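PDB 6GWI: putrescine aminotransferase from Halomonas elongata DSM 2581, which probably uses pyridoxal-5'-phosphate to move amino groups from amines such as putrescine to keto or aldehyde acceptors, as class-III aminotransferases do. Local coordinates for residues V217-A222 / L252-E257. Residues are numbered along the deposited sequence; the frame is centred on the assembly and turned at random.
Sequences VAAFIA and LLVADE. With PLP (pyridoxal-5'-phosphate), chain D.
V254, the residue most covered here, packs its CG1 against I221, 3.7 Å from I221 CG1. Both branches stand anti to their own backbone N (V254 chi1 -178°, I221 chi1 -173°), and the two side chains cross obliquely on the face where helix 117-134 lies. On the same face, L252 sets its CB 4.0 Å from A219 CB, while its CG rests near A218 O. F220 covers the reverse side with L253: ring atom CD2 meets L253 CD1 at 3.9 Å, the two side chains lying alongside each other, both against helix 238-248 (F220 on Y238 and V242, L253 on L246). That helix links the strands, making a right-handed beta-alpha-beta unit within the mostly parallel central sheet of the PLP-binding domain.

Five backbone bonds join the strands. V254 uses both its polar backbone atoms: its N donates to F220 O at 2.9 Å, almost straight at 175°, and its O accepts from A222 N. The last bond, D256 N to A222 O at 3.0 Å, has its donor above the carbonyl plane and anchors the backbone from which the carboxylate reaches the cofactor, OD2 lying 2.8 Å from PLP N1. H151 and N121 also bond OD2, and V258 N holds OD1. An asparagine here would probably leave the pyridine nitrogen without its anionic mate. The position of this buried carboxylate is consistent with a protonated N1, as in related PLP enzymes, which would make the ring a stronger electron sink.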
loop_
_atom_site.group_PDB
_atom_site.type_symbol
_atom_site.label_atom_id
_atom_site.label_comp_id
_atom_site.label_asym_id
_atom_site.label_seq_id
_atom_site.Cartn_x
_atom_site.Cartn_y
_atom_site.Cartn_z
ATOM N N VAL B 217 -13.447 23.783 -5.633
ATOM C CA VAL B 217 -13.396 22.415 -6.142
ATOM C C VAL B 217 -12.046 22.176 -6.804
ATOM O O VAL B 217 -11.611 22.958 -7.658
ATOM C CB VAL B 217 -14.547 22.139 -7.128
ATOM C CG1 VAL B 217 -14.416 20.744 -7.736
ATOM C CG2 VAL B 217 -15.895 22.278 -6.423
ATOM N N ALA B 218 -11.384 21.088 -6.406
ATOM C CA ALA B 218 -10.073 20.717 -6.917
ATOM C C ALA B 218 -10.135 19.669 -8.020
ATOM O O ALA B 218 -9.346 19.734 -8.969
ATOM C CB ALA B 218 -9.194 20.191 -5.775
ATOM N N ALA B 219 -11.051 18.707 -7.935
ATOM C CA ALA B 219 -11.006 17.591 -8.869
ATOM C C ALA B 219 -12.301 16.797 -8.837
ATOM O O ALA B 219 -13.034 16.794 -7.844
ATOM C CB ALA B 219 -9.826 16.658 -8.557
ATOM N N PHE B 220 -12.557 16.117 -9.952
ATOM C CA PHE B 220 -13.588 15.093 -10.078
ATOM C C PHE B 220 -12.895 13.756 -10.304
ATOM O O PHE B 220 -12.017 13.649 -11.167
ATOM C CB PHE B 220 -14.537 15.429 -11.232
ATOM C CG PHE B 220 -15.497 14.323 -11.591
ATOM C CD1 PHE B 220 -16.447 13.874 -10.688
ATOM C CD2 PHE B 220 -15.466 13.756 -12.855
ATOM C CE1 PHE B 220 -17.334 12.867 -11.036
ATOM C CE2 PHE B 220 -16.348 12.753 -13.206
ATOM C CZ PHE B 220 -17.283 12.308 -12.296
ATOM N N ILE B 221 -13.256 12.754 -9.508
ATOM C CA ILE B 221 -12.648 11.430 -9.587
ATOM C C ILE B 221 -13.735 10.422 -9.930
ATOM O O ILE B 221 -14.822 10.449 -9.339
ATOM C CB ILE B 221 -11.930 11.059 -8.274
ATOM C CG1 ILE B 221 -11.154 9.747 -8.440
ATOM C CG2 ILE B 221 -12.928 10.943 -7.124
ATOM C CD1 ILE B 221 -10.336 9.330 -7.200
ATOM N N ALA B 222 -13.442 9.532 -10.876
ATOM C CA ALA B 222 -14.425 8.541 -11.285
ATOM C C ALA B 222 -13.736 7.356 -11.945
ATOM O O ALA B 222 -12.724 7.520 -12.632
ATOM C CB ALA B 222 -15.451 9.156 -12.247
ATOM N N LEU B 252 -9.554 19.410 -12.090
ATOM C CA LEU B 252 -8.784 18.270 -12.561
ATOM C C LEU B 252 -9.683 17.049 -12.717
ATOM O O LEU B 252 -10.633 16.847 -11.953
ATOM C CB LEU B 252 -7.645 17.949 -11.594
ATOM C CG LEU B 252 -6.587 19.032 -11.390
ATOM C CD1 LEU B 252 -5.624 18.614 -10.297
ATOM C CD2 LEU B 252 -5.827 19.299 -12.680
ATOM N N LEU B 253 -9.349 16.210 -13.692
ATOM C CA LEU B 253 -10.035 14.945 -13.915
ATOM C C LEU B 253 -9.118 13.812 -13.480
ATOM O O LEU B 253 -7.999 13.686 -13.989
ATOM C CB LEU B 253 -10.425 14.774 -15.384
ATOM C CG LEU B 253 -11.023 13.418 -15.764
ATOM C CD1 LEU B 253 -12.298 13.140 -15.006
ATOM C CD2 LEU B 253 -11.281 13.354 -17.263
ATOM N N VAL B 254 -9.596 12.998 -12.544
ATOM C CA VAL B 254 -8.903 11.787 -12.120
ATOM C C VAL B 254 -9.728 10.602 -12.605
ATOM O O VAL B 254 -10.855 10.385 -12.142
ATOM C CB VAL B 254 -8.708 11.729 -10.600
ATOM C CG1 VAL B 254 -7.936 10.468 -10.215
ATOM C CG2 VAL B 254 -7.992 12.976 -10.104
ATOM N N ALA B 255 -9.172 9.837 -13.536
ATOM C CA ALA B 255 -9.783 8.599 -14.010
ATOM C C ALA B 255 -9.114 7.444 -13.272
ATOM O O ALA B 255 -7.930 7.166 -13.490
ATOM C CB ALA B 255 -9.635 8.462 -15.522
ATOM N N ASP B 256 -9.860 6.785 -12.387
ATOM C CA ASP B 256 -9.323 5.658 -11.625
ATOM C C ASP B 256 -9.323 4.430 -12.529
ATOM O O ASP B 256 -10.379 3.847 -12.797
ATOM C CB ASP B 256 -10.140 5.415 -10.359
ATOM C CG ASP B 256 -9.513 4.362 -9.446
ATOM O OD1 ASP B 256 -8.719 3.533 -9.936
ATOM O OD2 ASP B 256 -9.830 4.352 -8.237
ATOM N N GLU B 257 -8.136 4.038 -12.994
ATOM C CA GLU B 257 -7.964 2.971 -13.971
ATOM C C GLU B 257 -7.503 1.664 -13.336
ATOM O O GLU B 257 -6.953 0.802 -14.031
ATOM C CB GLU B 257 -6.964 3.399 -15.046
ATOM C CG GLU B 257 -7.417 4.562 -15.893
ATOM C CD GLU B 257 -8.360 4.138 -16.998
ATOM O OE1 GLU B 257 -8.647 2.926 -17.114
ATOM O OE2 GLU B 257 -8.809 5.019 -17.758
HETATM N N1 PLP D . -9.565 1.744 -7.354
HETATM C C2 PLP D . -10.389 0.836 -7.984
HETATM C C2A PLP D . -11.266 1.287 -9.121
HETATM C C3 PLP D . -10.402 -0.492 -7.566
HETATM O O3 PLP D . -11.229 -1.378 -8.206
HETATM C C4 PLP D . -9.582 -0.924 -6.518
HETATM C C4A PLP D . -9.132 -2.362 -6.531
HETATM C C5 PLP D . -8.760 0.015 -5.887
HETATM C C6 PLP D . -8.756 1.340 -6.311
HETATM C C5A PLP D . -7.857 -0.374 -4.736
HETATM O O4P PLP D . -6.711 -1.069 -5.168
HETATM P P PLP D . -5.882 -1.921 -4.080
HETATM O O1P PLP D . -5.411 -1.000 -2.979
HETATM O O2P PLP D . -4.710 -2.584 -4.765
HETATM O O3P PLP D . -6.784 -2.977 -3.498
#